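Local coordinates for protein EF-P arginine 32 rhamnosyl-transferase (Pseudomonas putida KT2440, PDB 5NV8) that is a glycosyltransferase of the EarP family with a GT-B-type fold, modelled with 2'-deoxy-thymidine-beta-L-rhamnose in its ligand pocket, at residues Thr34-Arg39 against Val266-Phe271; Leu164-Leu169 against Phe289-Trp294. All coordinates share one frame; numbering follows the deposited sequence.

Contact 1. Residues Thr34-Arg39 against Val266-Phe271; sequences TWRLAR and VSQDDF. With TRH (2'-deoxy-thymidine-beta-L-rhamnose), chain B.
Q268 reaches across to R36 and R39 because its side chain runs on straight past CG (chi2 174°), and R39 meets it with a chain bent at chi3 (-50°) that brings the guanidinium round to the amide. The two ends of that amide do different jobs. Its oxygen, OE1, accepts from R39 NH1 at 2.9 Å; the donor sits almost in line with the C=O bond, and the oxygen is somewhat tilted from the guanidinium plane. Its nitrogen, NE2, donates to O3' of TRH at 2.7 Å with an N-H...O angle of 160°, and makes a second, weak bond to the backbone oxygen of G32. With an arginine at one end and acceptors at the other, the amide is fixed in one of its two flips.

R36 comes in differently: its guanidinium stacks on the amide, with NH2 3.2 Å from CD of Q268, and its NE is held by D287 in a salt bridge. Two waters fill in around it. One joins R36 NH1 to D269 OD1, at 3.0 Å from each; the other receives a weak bond from R36 NH2 and donates to the backbone oxygen of Q268. W35 sits at the periphery of the contact, its CD1 lying 3.6 Å from Q268 OE1, and CD of R39 rests over one face of the indole. At the helix start, S267 is the N-cap, its OG accepting from D270 N at 3.1 Å. One turn on, F271 lays its ring face against the thymine, CD1 being 3.6 Å from C51 of TRH. Helices 30-43 and 268-277 thus meet beside TRH, an arrangement consistent with the interdomain cleft of a GT-B glycosyltransferase.

Contact 2. Residues Leu164-Leu169 against Phe289-Trp294; sequences LREGSL and FVRAQW
R165 lies across W294 where a type I beta turn, E166 to L169, leads the loop 164-169 into helix 169-177 and up against helix 287-295. The tight part is the indole. The aliphatic chain of R165 runs over one face of it, a CH-pi contact in which CD stands 3.8 Å from the centroid of the six-membered ring, only 9° off the normal. With chi1 at -166°, CG is thrown away from the backbone N and settles over the ring. The guanidinium then turns up nearly at a right angle to the indole, and its NH2 is taken by the backbone oxygen of Q375. CD2 of L169 comes in obliquely from the same side, toward the pyrrole end, 3.7 Å from W294 CD1, and also packs over a face of the R291 guanidinium, 3.5 Å from NH1.

R291 folds back, bent at chi2 and chi3, to form a salt bridge with E166; the carboxylate and guanidinium planes are steeply inclined to each other. The modelled 2.4 Å between E166 OE1 and R291 NH2 is doubtfully short, but the pairing includes a weak bond from R291 NH1, 3.1 Å from the same OE1. R291 is buried, and E166 also bridges to R36, so one carboxylate probably offsets two neighbouring arginines.

The corner of the turn is the open side: G167 and S168 are exposed, touch a crystal neighbour and lie away from helix 287-295. On the buried side, the backbone oxygen of L164 accepts from W294 NE1 at 3.0 Å, lying 23° out of the indole plane.

How the contacts relate
From the N terminus the chain first lays down helix 30-43, passes strand 48-51 and several unmodelled stretches, and arrives at 164-169. It then builds most of the six-stranded mixed sheet before reaching 266-271 and, soon after, 289-294. Contact 1 closes a loop of 226 residues and contact 2 one of 119; their segments alternate, so the loops cross. Both tie the N-terminal part of the chain to neighbouring helices, 268-277 and 287-295. They touch directly: R36 NH1 forms a salt bridge with E166 OE2 at 2.9 Å, so E166 serves both R36 and R291, and L37 CD1 packs on L164 CD2.

Contact 1. Residues Thr34-Arg39 against Val266-Phe271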
ATOM      1  N   THR A  34      -6.759 -11.351  -1.941  1.00 39.21           N
ATOM      2  CA  THR A  34      -7.413 -12.398  -2.721  1.00 43.91           C
ATOM      3  C   THR A  34      -8.126 -11.821  -3.938  1.00 41.18           C
ATOM      4  O   THR A  34      -8.093 -12.416  -5.022  1.00 47.52           O
ATOM      5  CB  THR A  34      -8.389 -13.183  -1.843  1.00 44.19           C
ATOM      6  OG1 THR A  34      -9.295 -12.282  -1.194  1.00 43.84           O
ATOM      7  CG2 THR A  34      -7.631 -13.980  -0.792  1.00 43.78           C
ATOM      8  N   TRP A  35      -8.773 -10.665  -3.784  1.00 40.22           N
ATOM      9  CA  TRP A  35      -9.422 -10.025  -4.923  1.00 39.20           C
ATOM     10  C   TRP A  35      -8.404  -9.556  -5.956  1.00 36.60           C
ATOM     11  O   TRP A  35      -8.691  -9.572  -7.157  1.00 31.60           O
ATOM     12  CB  TRP A  35     -10.293  -8.862  -4.435  1.00 47.88           C
ATOM     13  CG  TRP A  35     -10.882  -7.987  -5.508  1.00 42.38           C
ATOM     14  CD1 TRP A  35     -10.796  -6.628  -5.589  1.00 35.51           C
ATOM     15  CD2 TRP A  35     -11.667  -8.405  -6.634  1.00 49.26           C
ATOM     16  NE1 TRP A  35     -11.466  -6.173  -6.698  1.00 38.70           N
ATOM     17  CE2 TRP A  35     -12.009  -7.244  -7.359  1.00 48.11           C
ATOM     18  CE3 TRP A  35     -12.107  -9.648  -7.105  1.00 51.02           C
ATOM     19  CZ2 TRP A  35     -12.772  -7.287  -8.525  1.00 47.85           C
ATOM     20  CZ3 TRP A  35     -12.864  -9.687  -8.264  1.00 50.66           C
ATOM     21  CH2 TRP A  35     -13.185  -8.516  -8.963  1.00 46.82           C
ATOM     22  N   ARG A  36      -7.207  -9.155  -5.517  1.00 34.19           N
ATOM     23  CA  ARG A  36      -6.166  -8.764  -6.464  1.00 34.08           C
ATOM     24  C   ARG A  36      -5.613  -9.976  -7.204  1.00 34.29           C
ATOM     25  O   ARG A  36      -5.449  -9.947  -8.430  1.00 24.43           O
ATOM     26  CB  ARG A  36      -5.041  -8.022  -5.738  1.00 28.55           C
ATOM     27  CG  ARG A  36      -3.885  -7.640  -6.642  1.00 25.59           C
ATOM     28  CD  ARG A  36      -2.831  -6.815  -5.908  1.00 30.25           C
ATOM     29  NE  ARG A  36      -3.399  -5.676  -5.188  1.00 27.75           N
ATOM     30  CZ  ARG A  36      -3.911  -4.596  -5.772  1.00 26.90           C
ATOM     31  NH1 ARG A  36      -3.939  -4.498  -7.095  1.00 24.23           N
ATOM     32  NH2 ARG A  36      -4.400  -3.613  -5.030  1.00 28.92           N
ATOM     33  N   LEU A  37      -5.323 -11.055  -6.473  1.00 31.86           N
ATOM     34  CA  LEU A  37      -4.770 -12.251  -7.100  1.00 31.24           C
ATOM     35  C   LEU A  37      -5.772 -12.901  -8.047  1.00 35.94           C
ATOM     36  O   LEU A  37      -5.394 -13.376  -9.125  1.00 36.54           O
ATOM     37  CB  LEU A  37      -4.323 -13.242  -6.026  1.00 44.87           C
ATOM     38  CG  LEU A  37      -3.929 -14.646  -6.485  1.00 29.68           C
ATOM     39  CD1 LEU A  37      -2.733 -14.589  -7.420  1.00 30.87           C
ATOM     40  CD2 LEU A  37      -3.633 -15.528  -5.287  1.00 32.41           C
ATOM     41  N   ALA A  38      -7.055 -12.918  -7.670  1.00 35.45           N
ATOM     42  CA  ALA A  38      -8.058 -13.623  -8.468  1.00 29.22           C
ATOM     43  C   ALA A  38      -8.232 -12.994  -9.846  1.00 46.54           C
ATOM     44  O   ALA A  38      -8.384 -13.712 -10.843  1.00 49.10           O
ATOM     45  CB  ALA A  38      -9.392 -13.659  -7.723  1.00 32.10           C
ATOM     46  N   ARG A  39      -8.226 -11.660  -9.931  1.00 25.68           N
ATOM     47  CA  ARG A  39      -8.323 -11.014 -11.237  1.00 29.48           C
ATOM     48  C   ARG A  39      -7.091 -11.300 -12.085  1.00 21.39           C
ATOM     49  O   ARG A  39      -7.193 -11.473 -13.303  1.00 26.83           O
ATOM     50  CB  ARG A  39      -8.500  -9.504 -11.088  1.00 33.84           C
ATOM     51  CG  ARG A  39      -9.538  -9.068 -10.089  1.00 33.16           C
ATOM     52  CD  ARG A  39      -9.810  -7.577 -10.218  1.00 42.51           C
ATOM     53  NE  ARG A  39      -8.592  -6.770 -10.221  1.00 35.96           N
ATOM     54  CZ  ARG A  39      -8.024  -6.271  -9.127  1.00 35.52           C
ATOM     55  NH1 ARG A  39      -8.561  -6.498  -7.936  1.00 28.02           N
ATOM     56  NH2 ARG A  39      -6.919  -5.544  -9.221  1.00 38.66           N
ATOM     57  N   VAL A 266     -12.704   4.570  -2.492  1.00 56.73           N
ATOM     58  CA  VAL A 266     -12.946   4.461  -3.929  1.00 53.29           C
ATOM     59  C   VAL A 266     -12.693   3.032  -4.392  1.00 64.35           C
ATOM     60  O   VAL A 266     -12.946   2.075  -3.653  1.00 80.19           O
ATOM     61  CB  VAL A 266     -12.074   5.461  -4.709  1.00 46.02           C
ATOM     62  CG1 VAL A 266     -12.626   6.871  -4.558  1.00 45.79           C
ATOM     63  CG2 VAL A 266     -10.628   5.399  -4.227  1.00 38.35           C
ATOM     64  N   SER A 267     -12.184   2.879  -5.611  1.00 59.59           N
ATOM     65  CA  SER A 267     -11.834   1.580  -6.166  1.00 44.53           C
ATOM     66  C   SER A 267     -10.348   1.296  -5.966  1.00 41.42           C
ATOM     67  O   SER A 267      -9.540   2.202  -5.745  1.00 43.21           O
ATOM     68  CB  SER A 267     -12.182   1.515  -7.656  1.00 49.86           C
ATOM     69  OG  SER A 267     -11.308   2.327  -8.423  1.00 44.61           O
ATOM     70  N   GLN A 268      -9.998   0.009  -6.037  1.00 32.06           N
ATOM     71  CA  GLN A 268      -8.605  -0.391  -5.846  1.00 36.64           C
ATOM     72  C   GLN A 268      -7.698   0.241  -6.895  1.00 34.02           C
ATOM     73  O   GLN A 268      -6.550   0.598  -6.601  1.00 31.21           O
ATOM     74  CB  GLN A 268      -8.485  -1.916  -5.880  1.00 33.97           C
ATOM     75  CG  GLN A 268      -7.557  -2.485  -4.816  1.00 33.59           C
ATOM     76  CD  GLN A 268      -7.555  -4.002  -4.778  1.00 27.50           C
ATOM     77  OE1 GLN A 268      -7.780  -4.664  -5.791  1.00 30.07           O
ATOM     78  NE2 GLN A 268      -7.291  -4.559  -3.604  1.00 28.24           N
ATOM     79  N   ASP A 269      -8.198   0.395  -8.124  1.00 31.45           N
ATOM     80  CA  ASP A 269      -7.398   1.020  -9.173  1.00 38.63           C
ATOM     81  C   ASP A 269      -7.234   2.515  -8.926  1.00 37.79           C
ATOM     82  O   ASP A 269      -6.162   3.077  -9.177  1.00 33.25           O
ATOM     83  CB  ASP A 269      -8.038   0.770 -10.538  1.00 44.39           C
ATOM     84  CG  ASP A 269      -7.816  -0.644 -11.037  1.00 44.27           C
ATOM     85  OD1 ASP A 269      -6.858  -1.301 -10.572  1.00 36.51           O
ATOM     86  OD2 ASP A 269      -8.606  -1.099 -11.891  1.00 46.92           O
ATOM     87  N   ASP A 270      -8.284   3.179  -8.436  1.00 36.96           N
ATOM     88  CA  ASP A 270      -8.162   4.600  -8.137  1.00 28.25           C
ATOM     89  C   ASP A 270      -7.271   4.841  -6.925  1.00 29.10           C
ATOM     90  O   ASP A 270      -6.639   5.899  -6.825  1.00 31.44           O
ATOM     91  CB  ASP A 270      -9.543   5.217  -7.928  1.00 34.47           C
ATOM     92  CG  ASP A 270     -10.255   5.501  -9.237  1.00 43.97           C
ATOM     93  OD1 ASP A 270      -9.693   6.235 -10.076  1.00 51.05           O
ATOM     94  OD2 ASP A 270     -11.378   4.995  -9.427  1.00 58.42           O
ATOM     95  N   PHE A 271      -7.197   3.878  -6.003  1.00 33.46           N
ATOM     96  CA  PHE A 271      -6.232   3.983  -4.915  1.00 25.24           C
ATOM     97  C   PHE A 271      -4.802   3.928  -5.437  1.00 33.18           C
ATOM     98  O   PHE A 271      -3.911   4.562  -4.861  1.00 34.71           O
ATOM     99  CB  PHE A 271      -6.469   2.877  -3.885  1.00 35.02           C
ATOM    100  CG  PHE A 271      -5.529   2.930  -2.713  1.00 34.11           C
ATOM    101  CD1 PHE A 271      -5.688   3.887  -1.723  1.00 34.00           C
ATOM    102  CD2 PHE A 271      -4.484   2.027  -2.602  1.00 24.79           C
ATOM    103  CE1 PHE A 271      -4.822   3.945  -0.646  1.00 25.93           C
ATOM    104  CE2 PHE A 271      -3.616   2.076  -1.524  1.00 26.64           C
ATOM    105  CZ  PHE A 271      -3.785   3.038  -0.546  1.00 25.31           C
TER
HETATM  106  O4P TRH B 401      -4.679  -3.091   7.404  1.00 49.66           O
HETATM  107  P2  TRH B 401      -5.049  -3.697   6.100  1.00 49.48           P
HETATM  108  O3P TRH B 401      -6.592  -3.406   5.711  1.00 30.25           O
HETATM  109  O1  TRH B 401      -4.819  -5.291   6.070  1.00 55.60           O
HETATM  110  C1  TRH B 401      -4.321  -5.929   7.264  1.00 62.45           C
HETATM  111  C2  TRH B 401      -4.032  -7.415   7.009  1.00 63.66           C
HETATM  112  O2  TRH B 401      -4.985  -7.981   6.108  1.00 71.02           O
HETATM  113  C3  TRH B 401      -4.127  -8.205   8.320  1.00 63.07           C
HETATM  114  O3  TRH B 401      -5.502  -8.492   8.607  1.00 61.61           O
HETATM  115  C4  TRH B 401      -3.553  -7.373   9.449  1.00 63.69           C
HETATM  116  O4  TRH B 401      -2.194  -7.023   9.130  1.00 69.59           O
HETATM  117  OPP TRH B 401      -4.174  -3.052   4.903  1.00 51.61           O
HETATM  118  P   TRH B 401      -4.109  -3.788   3.484  1.00 44.85           P
HETATM  119  O1P TRH B 401      -3.500  -5.140   3.540  1.00 42.09           O
HETATM  120  O2P TRH B 401      -3.302  -2.817   2.478  1.00 55.46           O
HETATM  121  O5' TRH B 401      -5.605  -3.813   2.892  1.00 36.83           O
HETATM  122  C5' TRH B 401      -6.168  -2.629   2.332  1.00 30.53           C
HETATM  123  C4' TRH B 401      -6.889  -3.004   1.048  1.00 25.71           C
HETATM  124  O4' TRH B 401      -7.869  -1.958   0.807  1.00 25.46           O
HETATM  125  C3' TRH B 401      -5.916  -2.895  -0.109  1.00 37.48           C
HETATM  126  O3' TRH B 401      -6.500  -3.483  -1.278  1.00 38.80           O
HETATM  127  C2' TRH B 401      -5.908  -1.391  -0.265  1.00 35.03           C
HETATM  128  C1' TRH B 401      -7.408  -1.283  -0.389  1.00 32.79           C
HETATM  129  N11 TRH B 401      -7.924   0.103  -0.439  1.00 45.27           N
HETATM  130  C21 TRH B 401      -8.770   0.432  -1.423  1.00 43.68           C
HETATM  131  O21 TRH B 401      -9.095  -0.400  -2.267  1.00 45.28           O
HETATM  132  N31 TRH B 401      -9.289   1.721  -1.502  1.00 37.30           N
HETATM  133  C41 TRH B 401      -8.941   2.684  -0.561  1.00 31.96           C
HETATM  134  O41 TRH B 401      -9.412   3.816  -0.655  1.00 34.08           O
HETATM  135  C51 TRH B 401      -8.067   2.347   0.463  1.00 41.60           C
HETATM  136  C5A TRH B 401      -7.714   3.301   1.408  1.00 37.39           C
HETATM  137  C61 TRH B 401      -7.556   1.053   0.532  1.00 47.36           C
HETATM  138  O   HOH W   1      -4.318  -0.481  -5.040  1.00 15.59           O
HETATM  139  O   HOH W   2      -5.238  -1.954  -8.091  1.00 32.86           O

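Contact 2. Residues Leu164-Leu169 against Phe289-Trp294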
ATOM      1  N   LEU A 164       2.683  -9.644  -5.459  1.00 31.78           N
ATOM      2  CA  LEU A 164       1.682  -9.431  -6.497  1.00 25.10           C
ATOM      3  C   LEU A 164       2.020  -8.174  -7.287  1.00 24.01           C
ATOM      4  O   LEU A 164       2.100  -7.078  -6.723  1.00 23.68           O
ATOM      5  CB  LEU A 164       0.288  -9.319  -5.883  1.00 25.29           C
ATOM      6  CG  LEU A 164      -0.204 -10.553  -5.132  1.00 37.51           C
ATOM      7  CD1 LEU A 164      -1.238 -10.162  -4.093  1.00 28.79           C
ATOM      8  CD2 LEU A 164      -0.765 -11.583  -6.104  1.00 44.33           C
ATOM      9  N   ARG A 165       2.219  -8.337  -8.591  1.00 23.67           N
ATOM     10  CA  ARG A 165       2.531  -7.216  -9.474  1.00 32.91           C
ATOM     11  C   ARG A 165       1.930  -7.522 -10.836  1.00 25.21           C
ATOM     12  O   ARG A 165       2.359  -8.469 -11.506  1.00 25.58           O
ATOM     13  CB  ARG A 165       4.037  -6.990  -9.570  1.00 23.34           C
ATOM     14  CG  ARG A 165       4.444  -5.663 -10.195  1.00 22.95           C
ATOM     15  CD  ARG A 165       5.882  -5.700 -10.707  1.00 23.66           C
ATOM     16  NE  ARG A 165       6.205  -6.943 -11.410  1.00 24.61           N
ATOM     17  CZ  ARG A 165       6.979  -7.905 -10.918  1.00 25.23           C
ATOM     18  NH1 ARG A 165       7.495  -7.787  -9.704  1.00 32.47           N
ATOM     19  NH2 ARG A 165       7.220  -8.995 -11.632  1.00 34.12           N
ATOM     20  N   GLU A 166       0.935  -6.733 -11.231  1.00 22.45           N
ATOM     21  CA  GLU A 166       0.319  -6.882 -12.541  1.00 25.49           C
ATOM     22  C   GLU A 166       1.332  -6.607 -13.649  1.00 26.51           C
ATOM     23  O   GLU A 166       2.220  -5.760 -13.514  1.00 22.65           O
ATOM     24  CB  GLU A 166      -0.879  -5.937 -12.678  1.00 22.35           C
ATOM     25  CG  GLU A 166      -1.991  -6.149 -11.652  1.00 22.53           C
ATOM     26  CD  GLU A 166      -1.693  -5.555 -10.284  1.00 22.41           C
ATOM     27  OE1 GLU A 166      -0.554  -5.105 -10.042  1.00 22.13           O
ATOM     28  OE2 GLU A 166      -2.607  -5.551  -9.438  1.00 22.80           O
ATOM     29  N   GLY A 167       1.174  -7.328 -14.764  1.00 23.04           N
ATOM     30  CA  GLY A 167       2.127  -7.220 -15.859  1.00 23.59           C
ATOM     31  C   GLY A 167       2.308  -5.811 -16.393  1.00 23.71           C
ATOM     32  O   GLY A 167       3.421  -5.422 -16.756  1.00 24.26           O
ATOM     33  N   SER A 168       1.231  -5.023 -16.442  1.00 23.46           N
ATOM     34  CA  SER A 168       1.281  -3.683 -17.019  1.00 36.59           C
ATOM     35  C   SER A 168       1.212  -2.581 -15.966  1.00 30.70           C
ATOM     36  O   SER A 168       0.952  -1.423 -16.307  1.00 30.70           O
ATOM     37  CB  SER A 168       0.156  -3.501 -18.037  1.00 29.01           C
ATOM     38  OG  SER A 168      -1.107  -3.443 -17.394  1.00 23.97           O
ATOM     39  N   LEU A 169       1.448  -2.910 -14.696  1.00 35.58           N
ATOM     40  CA  LEU A 169       1.287  -1.918 -13.637  1.00 22.23           C
ATOM     41  C   LEU A 169       2.327  -0.808 -13.751  1.00 32.61           C
ATOM     42  O   LEU A 169       1.982   0.379 -13.763  1.00 22.50           O
ATOM     43  CB  LEU A 169       1.367  -2.591 -12.268  1.00 22.21           C
ATOM     44  CG  LEU A 169       1.228  -1.636 -11.082  1.00 21.53           C
ATOM     45  CD1 LEU A 169      -0.127  -0.958 -11.119  1.00 21.57           C
ATOM     46  CD2 LEU A 169       1.426  -2.377  -9.769  1.00 26.57           C
ATOM     47  N   PHE A 289       0.812  -1.713   1.479  1.00 27.28           N
ATOM     48  CA  PHE A 289       2.252  -1.689   1.715  1.00 29.75           C
ATOM     49  C   PHE A 289       3.027  -1.954   0.427  1.00 34.14           C
ATOM     50  O   PHE A 289       3.994  -1.249   0.114  1.00 36.96           O
ATOM     51  CB  PHE A 289       2.598  -2.723   2.790  1.00 28.11           C
ATOM     52  CG  PHE A 289       4.065  -2.881   3.037  1.00 28.50           C
ATOM     53  CD1 PHE A 289       4.882  -1.775   3.186  1.00 27.97           C
ATOM     54  CD2 PHE A 289       4.627  -4.143   3.135  1.00 36.14           C
ATOM     55  CE1 PHE A 289       6.235  -1.924   3.418  1.00 28.83           C
ATOM     56  CE2 PHE A 289       5.979  -4.299   3.366  1.00 38.31           C
ATOM     57  CZ  PHE A 289       6.784  -3.188   3.508  1.00 32.45           C
ATOM     58  N   VAL A 290       2.604  -2.959  -0.343  1.00 30.71           N
ATOM     59  CA  VAL A 290       3.300  -3.304  -1.580  1.00 25.76           C
ATOM     60  C   VAL A 290       2.887  -2.374  -2.717  1.00 27.29           C
ATOM     61  O   VAL A 290       3.717  -1.982  -3.548  1.00 22.94           O
ATOM     62  CB  VAL A 290       3.044  -4.780  -1.931  1.00 27.43           C
ATOM     63  CG1 VAL A 290       3.621  -5.116  -3.299  1.00 28.67           C
ATOM     64  CG2 VAL A 290       3.626  -5.690  -0.861  1.00 26.72           C
ATOM     65  N   ARG A 291       1.603  -2.013  -2.778  1.00 23.27           N
ATOM     66  CA  ARG A 291       1.138  -1.091  -3.811  1.00 27.08           C
ATOM     67  C   ARG A 291       1.928   0.213  -3.789  1.00 27.44           C
ATOM     68  O   ARG A 291       2.264   0.759  -4.846  1.00 28.66           O
ATOM     69  CB  ARG A 291      -0.352  -0.814  -3.626  1.00 29.99           C
ATOM     70  CG  ARG A 291      -1.239  -1.996  -3.960  1.00 27.76           C
ATOM     71  CD  ARG A 291      -1.434  -2.099  -5.456  1.00 25.53           C
ATOM     72  NE  ARG A 291      -0.761  -3.261  -6.017  1.00 34.17           N
ATOM     73  CZ  ARG A 291      -0.852  -3.627  -7.289  1.00 36.74           C
ATOM     74  NH1 ARG A 291      -1.587  -2.915  -8.134  1.00 39.38           N
ATOM     75  NH2 ARG A 291      -0.208  -4.705  -7.715  1.00 22.39           N
ATOM     76  N   ALA A 292       2.235   0.725  -2.597  1.00 24.83           N
ATOM     77  CA  ALA A 292       3.009   1.958  -2.507  1.00 32.29           C
ATOM     78  C   ALA A 292       4.455   1.744  -2.931  1.00 39.31           C
ATOM     79  O   ALA A 292       5.112   2.690  -3.381  1.00 36.14           O
ATOM     80  CB  ALA A 292       2.946   2.521  -1.087  1.00 32.08           C
ATOM     81  N   GLN A 293       4.970   0.519  -2.792  1.00 22.54           N
ATOM     82  CA  GLN A 293       6.317   0.233  -3.275  1.00 22.87           C
ATOM     83  C   GLN A 293       6.374   0.288  -4.797  1.00 22.44           C
ATOM     84  O   GLN A 293       7.332   0.823  -5.368  1.00 22.63           O
ATOM     85  CB  GLN A 293       6.790  -1.126  -2.751  1.00 23.83           C
ATOM     86  CG  GLN A 293       7.021  -1.161  -1.238  1.00 28.41           C
ATOM     87  CD  GLN A 293       7.401  -2.538  -0.714  1.00 30.58           C
ATOM     88  OE1 GLN A 293       8.483  -3.048  -1.004  1.00 29.00           O
ATOM     89  NE2 GLN A 293       6.511  -3.144   0.063  1.00 26.54           N
ATOM     90  N   TRP A 294       5.352  -0.248  -5.472  1.00 22.08           N
ATOM     91  CA  TRP A 294       5.260  -0.107  -6.921  1.00 21.83           C
ATOM     92  C   TRP A 294       5.013   1.334  -7.344  1.00 21.48           C
ATOM     93  O   TRP A 294       5.376   1.706  -8.464  1.00 21.64           O
ATOM     94  CB  TRP A 294       4.153  -1.001  -7.485  1.00 29.02           C
ATOM     95  CG  TRP A 294       4.282  -2.470  -7.144  1.00 31.58           C
ATOM     96  CD1 TRP A 294       3.286  -3.291  -6.705  1.00 33.79           C
ATOM     97  CD2 TRP A 294       5.466  -3.283  -7.222  1.00 22.80           C
ATOM     98  NE1 TRP A 294       3.770  -4.561  -6.504  1.00 32.47           N
ATOM     99  CE2 TRP A 294       5.105  -4.582  -6.812  1.00 31.19           C
ATOM    100  CE3 TRP A 294       6.791  -3.040  -7.599  1.00 23.30           C
ATOM    101  CZ2 TRP A 294       6.021  -5.632  -6.766  1.00 33.70           C
ATOM    102  CZ3 TRP A 294       7.697  -4.081  -7.548  1.00 24.26           C
ATOM    103  CH2 TRP A 294       7.309  -5.361  -7.135  1.00 32.39           C
TER
HETATM  104  O   HOH W   3       0.653  -5.881  -5.153  1.00 29.65           O